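Local coordinates for protein (2Z,6E)-hedycaryol synthase (Kitasatospora setae, PDB 4MC3) that converts (2E,6E)-farnesyl diphosphate and water into (2Z,6E)-hedycaryol and diphosphate by a magnesium-dependent 1,11-cyclization, at residues F4-P12 with L250-V261. Numbering follows the deposited sequence.
Sequences FEIPDFYVP and LQEAVDQVAVLV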
loop_
_atom_site.group_PDB
_atom_site.type_symbol
_atom_site.label_atom_id
_atom_site.label_comp_id
_atom_site.label_asym_id
_atom_site.label_seq_id
_atom_site.Cartn_x
_atom_site.Cartn_y
_atom_site.Cartn_z
ATOM N N PHE A 4 9.578 13.799 21.676
ATOM C CA PHE A 4 8.176 14.253 21.452
ATOM C C PHE A 4 7.174 13.190 21.910
ATOM O O PHE A 4 7.511 12.002 21.982
ATOM C CB PHE A 4 7.961 14.627 19.971
ATOM C CG PHE A 4 7.766 13.446 19.051
ATOM C CD1 PHE A 4 6.496 12.915 18.836
ATOM C CD2 PHE A 4 8.838 12.878 18.384
ATOM C CE1 PHE A 4 6.308 11.834 17.986
ATOM C CE2 PHE A 4 8.655 11.791 17.531
ATOM C CZ PHE A 4 7.390 11.269 17.325
ATOM N N GLU A 5 5.946 13.618 22.209
ATOM C CA GLU A 5 4.874 12.711 22.615
ATOM C C GLU A 5 4.053 12.279 21.403
ATOM O O GLU A 5 3.385 13.092 20.769
ATOM C CB GLU A 5 3.956 13.391 23.625
ATOM C CG GLU A 5 4.651 13.749 24.928
ATOM C CD GLU A 5 3.776 14.570 25.850
ATOM O OE1 GLU A 5 2.546 14.341 25.879
ATOM O OE2 GLU A 5 4.325 15.445 26.553
ATOM N N ILE A 6 4.126 10.992 21.088
ATOM C CA ILE A 6 3.367 10.401 19.996
ATOM C C ILE A 6 1.883 10.619 20.232
ATOM O O ILE A 6 1.394 10.277 21.289
ATOM C CB ILE A 6 3.612 8.877 19.923
ATOM C CG1 ILE A 6 5.033 8.577 19.438
ATOM C CG2 ILE A 6 2.591 8.187 19.021
ATOM C CD1 ILE A 6 5.209 8.677 17.939
ATOM N N PRO A 7 1.155 11.163 19.243
ATOM C CA PRO A 7 -0.287 11.328 19.433
ATOM C C PRO A 7 -1.001 10.013 19.795
ATOM O O PRO A 7 -0.526 8.921 19.468
ATOM C CB PRO A 7 -0.772 11.854 18.076
ATOM C CG PRO A 7 0.431 12.494 17.471
ATOM C CD PRO A 7 1.595 11.659 17.922
ATOM N N ASP A 8 -2.127 10.128 20.483
ATOM C CA ASP A 8 -2.910 8.957 20.869
ATOM C C ASP A 8 -3.892 8.727 19.746
ATOM O O ASP A 8 -5.063 9.037 19.860
ATOM C CB ASP A 8 -3.640 9.169 22.212
ATOM C CG ASP A 8 -2.803 8.745 23.402
ATOM O OD1 ASP A 8 -2.577 7.522 23.556
ATOM O OD2 ASP A 8 -2.376 9.631 24.180
ATOM N N PHE A 9 -3.399 8.185 18.644
ATOM C CA PHE A 9 -4.209 8.077 17.440
ATOM C C PHE A 9 -5.335 7.142 17.743
ATOM O O PHE A 9 -5.099 6.083 18.320
ATOM C CB PHE A 9 -3.408 7.471 16.285
ATOM C CG PHE A 9 -2.295 8.341 15.777
ATOM C CD1 PHE A 9 -2.568 9.544 15.145
ATOM C CD2 PHE A 9 -0.965 7.926 15.876
ATOM C CE1 PHE A 9 -1.534 10.323 14.631
ATOM C CE2 PHE A 9 0.059 8.709 15.366
ATOM C CZ PHE A 9 -0.233 9.902 14.733
ATOM N N TYR A 10 -6.543 7.537 17.358
ATOM C CA TYR A 10 -7.709 6.696 17.533
ATOM C C TYR A 10 -8.415 6.494 16.198
ATOM O O TYR A 10 -8.627 7.439 15.427
ATOM C CB TYR A 10 -8.685 7.308 18.563
ATOM C CG TYR A 10 -10.013 6.561 18.624
ATOM C CD1 TYR A 10 -10.134 5.371 19.365
ATOM C CD2 TYR A 10 -11.135 7.004 17.900
ATOM C CE1 TYR A 10 -11.329 4.665 19.390
ATOM C CE2 TYR A 10 -12.340 6.302 17.934
ATOM C CZ TYR A 10 -12.423 5.136 18.667
ATOM O OH TYR A 10 -13.615 4.431 18.722
ATOM N N VAL A 11 -8.770 5.244 15.945
ATOM C CA VAL A 11 -9.522 4.860 14.765
ATOM C C VAL A 11 -10.704 3.991 15.221
ATOM O O VAL A 11 -10.531 3.069 16.009
ATOM C CB VAL A 11 -8.614 4.063 13.775
ATOM C CG1 VAL A 11 -9.399 3.708 12.570
ATOM C CG2 VAL A 11 -7.418 4.916 13.374
ATOM N N PRO A 12 -11.909 4.286 14.735
ATOM C CA PRO A 12 -13.121 3.627 15.272
ATOM C C PRO A 12 -13.377 2.227 14.748
ATOM O O PRO A 12 -14.205 1.501 15.313
ATOM C CB PRO A 12 -14.245 4.536 14.798
ATOM C CG PRO A 12 -13.705 5.266 13.642
ATOM C CD PRO A 12 -12.263 5.480 13.949
ATOM N N LEU A 250 9.777 20.081 16.867
ATOM C CA LEU A 250 9.427 18.728 16.405
ATOM C C LEU A 250 8.029 18.324 16.865
ATOM O O LEU A 250 7.238 17.762 16.090
ATOM C CB LEU A 250 10.456 17.707 16.904
ATOM C CG LEU A 250 10.325 16.263 16.418
ATOM C CD1 LEU A 250 10.125 16.175 14.910
ATOM C CD2 LEU A 250 11.546 15.449 16.821
ATOM N N GLN A 251 7.727 18.606 18.132
ATOM C CA GLN A 251 6.394 18.395 18.665
ATOM C C GLN A 251 5.317 19.194 17.940
ATOM O O GLN A 251 4.218 18.686 17.706
ATOM C CB GLN A 251 6.337 18.759 20.146
ATOM C CG GLN A 251 5.017 18.374 20.790
ATOM C CD GLN A 251 4.898 16.879 20.965
ATOM O OE1 GLN A 251 5.691 16.275 21.682
ATOM N NE2 GLN A 251 3.926 16.261 20.287
ATOM N N GLU A 252 5.619 20.443 17.610
ATOM C CA GLU A 252 4.692 21.276 16.886
ATOM C C GLU A 252 4.434 20.693 15.486
ATOM O O GLU A 252 3.322 20.709 15.017
ATOM C CB GLU A 252 5.194 22.704 16.780
ATOM C CG GLU A 252 5.059 23.463 18.106
ATOM C CD GLU A 252 5.807 24.791 18.135
ATOM O OE1 GLU A 252 6.908 24.904 17.529
ATOM O OE2 GLU A 252 5.284 25.725 18.787
ATOM N N ALA A 253 5.469 20.205 14.821
ATOM C CA ALA A 253 5.277 19.598 13.494
ATOM C C ALA A 253 4.465 18.299 13.587
ATOM O O ALA A 253 3.613 18.027 12.727
ATOM C CB ALA A 253 6.588 19.355 12.824
ATOM N N VAL A 254 4.756 17.487 14.602
ATOM C CA VAL A 254 4.001 16.271 14.885
ATOM C C VAL A 254 2.536 16.588 15.113
ATOM O O VAL A 254 1.638 15.872 14.606
ATOM C CB VAL A 254 4.577 15.485 16.088
ATOM C CG1 VAL A 254 3.598 14.416 16.587
ATOM C CG2 VAL A 254 5.888 14.832 15.692
ATOM N N ASP A 255 2.272 17.618 15.896
ATOM C CA ASP A 255 0.886 17.957 16.212
ATOM C C ASP A 255 0.134 18.378 14.952
ATOM O O ASP A 255 -1.032 18.073 14.783
ATOM C CB ASP A 255 0.832 19.067 17.274
ATOM C CG ASP A 255 1.400 18.634 18.641
ATOM O OD1 ASP A 255 1.647 17.420 18.846
ATOM O OD2 ASP A 255 1.590 19.518 19.525
ATOM N N GLN A 256 0.816 19.066 14.055
ATOM C CA GLN A 256 0.237 19.444 12.783
ATOM C C GLN A 256 -0.044 18.242 11.858
ATOM O O GLN A 256 -1.059 18.231 11.143
ATOM C CB GLN A 256 1.107 20.473 12.114
ATOM C CG GLN A 256 1.070 21.782 12.914
ATOM C CD GLN A 256 1.974 22.841 12.343
ATOM O OE1 GLN A 256 3.102 23.060 12.832
ATOM N NE2 GLN A 256 1.517 23.469 11.277
ATOM N N VAL A 257 0.858 17.259 11.859
ATOM C CA VAL A 257 0.606 16.019 11.128
ATOM C C VAL A 257 -0.611 15.279 11.744
ATOM O O VAL A 257 -1.449 14.752 10.996
ATOM C CB VAL A 257 1.856 15.128 11.030
ATOM C CG1 VAL A 257 1.500 13.758 10.462
ATOM C CG2 VAL A 257 2.933 15.809 10.203
ATOM N N ALA A 258 -0.731 15.274 13.081
ATOM C CA ALA A 258 -1.909 14.680 13.750
ATOM C C ALA A 258 -3.208 15.325 13.259
ATOM O O ALA A 258 -4.227 14.652 13.074
ATOM C CB ALA A 258 -1.798 14.802 15.273
ATOM N N VAL A 259 -3.199 16.630 13.023
ATOM C CA VAL A 259 -4.398 17.303 12.505
ATOM C C VAL A 259 -4.710 16.810 11.073
ATOM O O VAL A 259 -5.864 16.550 10.681
ATOM C CB VAL A 259 -4.218 18.826 12.539
ATOM C CG1 VAL A 259 -5.306 19.535 11.744
ATOM C CG2 VAL A 259 -4.172 19.315 13.988
ATOM N N LEU A 260 -3.666 16.662 10.286
ATOM C CA LEU A 260 -3.806 16.105 8.923
ATOM C C LEU A 260 -4.348 14.694 8.932
ATOM O O LEU A 260 -5.166 14.341 8.075
ATOM C CB LEU A 260 -2.483 16.111 8.151
ATOM C CG LEU A 260 -2.281 16.933 6.895
ATOM C CD1 LEU A 260 -1.055 16.392 6.182
ATOM C CD2 LEU A 260 -3.471 16.893 5.969
ATOM N N VAL A 261 -3.819 13.866 9.824
ATOM C CA VAL A 261 -4.316 12.504 9.992
ATOM C C VAL A 261 -5.811 12.484 10.330
ATOM O O VAL A 261 -6.586 11.694 9.762
ATOM C CB VAL A 261 -3.505 11.731 11.067
ATOM C CG1 VAL A 261 -4.128 10.404 11.445
ATOM C CG2 VAL A 261 -2.073 11.484 10.624
#
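The ring of Phe-4 lies with one face on Val-254, whose CG2 methyl makes a CH-pi contact 3.9 Å from the ring centroid and is displaced toward the rim. Leu-250 CD2 comes obliquely to CD2 of the same ring. Phe-9 is also met on one face from within its own segment, by CB of Pro-7, while the backbone CA of Ala-258 lies at its edge and Val-261 CG1 approaches CD1 and CE1 obliquely. Between the two rings, Val-254 CG1 packs against Pro-7 CD at 3.7 Å. With CG1 anti to the backbone N (chi1 166°), this branched residue turns one methyl to the proline and the other to Phe-4. Alanine suits position 258 because its single methyl leaves Pro-7 CG room to settle 3.9 Å from Ala-258 CB.

The polar join is made by the carboxamide of Gln-251, brought round by a bend at chi2 (72°). Its OE1 accepts a hydrogen bond from Glu-5 N (2.7 Å), in the carbonyl plane and on a lone pair, and NE2 returns a longer bond of 3.3 Å to Glu-5 O, tilted from that carbonyl's plane. The second N-H of NE2 reaches Asp-255 OD1 one turn along the helix, 2.9 Å away. Replacing Gln-251 by alanine is likely to leave Glu-5 N and O without these partners and Asp-255 OD1 without its donor.

Residues 4-12 thus run along the start of helix 250-282 in this all-helical class I terpene synthase fold, and Phe-9 also touches Leu-307 of helix 286-309. The chemistry implies a lipophilic seam fastened at one end by a glutamine, suited to the place because one amide both accepts from the N-H and donates to the C=O of Glu-5, its orientation fixed by three bonds.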